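Local coordinates for putative integron gene cassette protein (PDB 3GHJ), which is of unknown function but belongs to the glyoxalase/bleomycin resistance/dioxygenase superfamily, whose members often bind metals or small molecules, at residues A[37-43]-A[77-82]. The protein carries 1 engineered substitution. Sequence-based numbering, arbitrary orientation.
Sequences KNLEKSS and LQEEKE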
# COMPACT_ATOMS: atom_id res chain seq x y z
N LYS A 37 -9.64 -12.82 -6.36
CA LYS A 37 -10.54 -13.96 -6.58
C LYS A 37 -9.88 -15.10 -7.36
O LYS A 37 -10.18 -16.27 -7.14
CB LYS A 37 -11.82 -13.50 -7.28
CG LYS A 37 -12.76 -12.71 -6.38
CD LYS A 37 -13.44 -13.59 -5.35
CE LYS A 37 -14.45 -12.80 -4.52
NZ LYS A 37 -15.32 -13.70 -3.71
N ASN A 38 -8.98 -14.75 -8.28
CA ASN A 38 -8.35 -15.73 -9.14
C ASN A 38 -6.89 -15.34 -9.32
O ASN A 38 -6.58 -14.31 -9.94
CB ASN A 38 -9.07 -15.77 -10.49
CG ASN A 38 -8.53 -16.84 -11.43
OD1 ASN A 38 -7.34 -16.88 -11.73
ND2 ASN A 38 -9.42 -17.69 -11.93
N LEU A 39 -6.00 -16.15 -8.77
CA LEU A 39 -4.58 -15.82 -8.76
C LEU A 39 -4.04 -15.64 -10.18
O LEU A 39 -3.29 -14.71 -10.45
CB LEU A 39 -3.76 -16.87 -8.01
CG LEU A 39 -2.31 -16.46 -7.73
CD1 LEU A 39 -2.27 -15.21 -6.84
CD2 LEU A 39 -1.56 -17.60 -7.07
N GLU A 40 -4.42 -16.53 -11.09
CA GLU A 40 -3.90 -16.46 -12.45
C GLU A 40 -4.39 -15.22 -13.19
O GLU A 40 -3.61 -14.52 -13.83
CB GLU A 40 -4.26 -17.72 -13.25
CG GLU A 40 -3.48 -18.97 -12.83
CD GLU A 40 -3.93 -19.56 -11.50
OE1 GLU A 40 -5.10 -19.38 -11.12
OE2 GLU A 40 -3.10 -20.24 -10.85
N LYS A 41 -5.68 -14.94 -13.10
CA LYS A 41 -6.23 -13.80 -13.81
C LYS A 41 -5.68 -12.49 -13.24
O LYS A 41 -5.39 -11.56 -13.99
CB LYS A 41 -7.76 -13.81 -13.78
CG LYS A 41 -8.37 -14.98 -14.57
CD LYS A 41 -9.88 -14.86 -14.67
CE LYS A 41 -10.46 -16.00 -15.50
NZ LYS A 41 -11.95 -16.04 -15.43
N SER A 42 -5.55 -12.43 -11.93
CA SER A 42 -4.99 -11.21 -11.34
C SER A 42 -3.50 -11.08 -11.63
O SER A 42 -3.02 -9.99 -11.94
CB SER A 42 -5.28 -11.12 -9.84
OG SER A 42 -6.62 -10.70 -9.62
N SER A 43 -2.76 -12.19 -11.57
CA SER A 43 -1.34 -12.13 -11.92
C SER A 43 -1.17 -11.62 -13.35
O SER A 43 -0.28 -10.82 -13.63
CB SER A 43 -0.68 -13.50 -11.76
OG SER A 43 -0.66 -13.91 -10.40
N LEU A 77 -0.16 -10.64 -4.27
CA LEU A 77 -1.50 -11.09 -4.59
C LEU A 77 -1.79 -12.34 -3.77
O LEU A 77 -0.97 -13.26 -3.73
CB LEU A 77 -1.62 -11.39 -6.08
CG LEU A 77 -1.18 -10.29 -7.05
CD1 LEU A 77 -1.38 -10.76 -8.48
CD2 LEU A 77 -1.95 -8.99 -6.80
N GLN A 78 -2.93 -12.37 -3.10
CA GLN A 78 -3.28 -13.51 -2.25
C GLN A 78 -4.68 -13.98 -2.61
O GLN A 78 -5.64 -13.24 -2.47
CB GLN A 78 -3.24 -13.10 -0.78
CG GLN A 78 -1.87 -12.60 -0.35
CD GLN A 78 -1.84 -12.07 1.08
OE1 GLN A 78 -0.84 -12.23 1.78
NE2 GLN A 78 -2.92 -11.44 1.49
N GLU A 79 -4.80 -15.21 -3.09
CA GLU A 79 -6.10 -15.70 -3.50
C GLU A 79 -7.03 -15.95 -2.32
O GLU A 79 -6.66 -16.62 -1.35
CB GLU A 79 -5.97 -16.97 -4.33
CG GLU A 79 -7.24 -17.36 -5.06
CD GLU A 79 -7.03 -18.56 -5.96
OE1 GLU A 79 -6.96 -19.69 -5.43
OE2 GLU A 79 -6.92 -18.37 -7.19
N GLU A 80 -8.22 -15.39 -2.41
CA GLU A 80 -9.29 -15.56 -1.43
C GLU A 80 -10.62 -15.63 -2.18
O GLU A 80 -11.00 -14.67 -2.77
CB GLU A 80 -9.30 -14.34 -0.50
CG GLU A 80 -8.28 -14.39 0.55
CD GLU A 80 -8.76 -13.80 1.90
OE1 GLU A 80 -9.66 -12.91 1.93
OE2 GLU A 80 -8.18 -14.25 2.92
N LYS A 81 -11.30 -16.76 -2.15
CA LYS A 81 -12.53 -16.93 -2.92
C LYS A 81 -13.80 -16.47 -2.22
O LYS A 81 -14.86 -16.41 -2.84
CB LYS A 81 -12.65 -18.37 -3.41
CG LYS A 81 -11.45 -18.81 -4.24
CD LYS A 81 -11.70 -20.11 -4.97
CE LYS A 81 -10.59 -20.38 -5.98
NZ LYS A 81 -10.82 -21.64 -6.74
N GLU A 82 -13.73 -16.19 -0.93
CA GLU A 82 -14.86 -15.69 -0.16
C GLU A 82 -14.64 -14.29 0.48
O GLU A 82 -13.53 -13.85 0.61
CB GLU A 82 -15.23 -16.76 0.91
CG GLU A 82 -15.37 -18.22 0.31
CD GLU A 82 -16.32 -19.17 1.07
OE1 GLU A 82 -16.48 -19.06 2.30
OE2 GLU A 82 -16.87 -20.06 0.42
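Glu-79 reaches from the end of strand 73-79 to the first turn of helix 39-49 and takes up a backbone N-H that the helix itself cannot use, a worked example of how a helix start is tied to its sheet. The bond from Leu-39 N to Glu-79 OE2 is 2.9 Å long and nearly straight (166° at the hydrogen), meeting the oxygen on its anti side. With CG anti to the backbone N (chi1 -167°) and the chain extended beyond it, the carboxylate is carried up to the helix start. Arg-62 forms salt bridges to this same oxygen and to Glu-40 OE1, probably easing the repulsion between the two acids, 4.4 Å apart at Glu-40 OE1 and Glu-79 OE2.

Within the helix start, Asn-38 is the N-cap: its OD1 accepts from Lys-41 N at 2.9 Å, the donor lying above the carbonyl plane. Ser-43, one turn further on, gives two hydrogen bonds to Leu-39 O, from N and from OG, on opposite faces of the carbonyl plane.

At the outer end, Lys-37 bends at chi2 (-72°), swinging its chain alongside the loop after the strand, where NZ bonds to Lys-81 O at 2.9 Å from well above the carbonyl plane.

The apolar part lies deeper. Leu-39 CD1 packs on Leu-77 CB (3.9 Å), while Leu-77 CD1 abuts the helix backbone at Ser-43, 3.7 Å from Ser-43 N. Val-34 and Val-36 of the adjoining parallel strand border Leu-77 as well.

Helix 39-49 follows strand 28-36 and packs over the four-stranded sheet of order 1-4-3-2, in which strands 28-36 and 73-79 are parallel neighbours, the βαβββ module characteristic of the glyoxalase/bleomycin resistance superfamily.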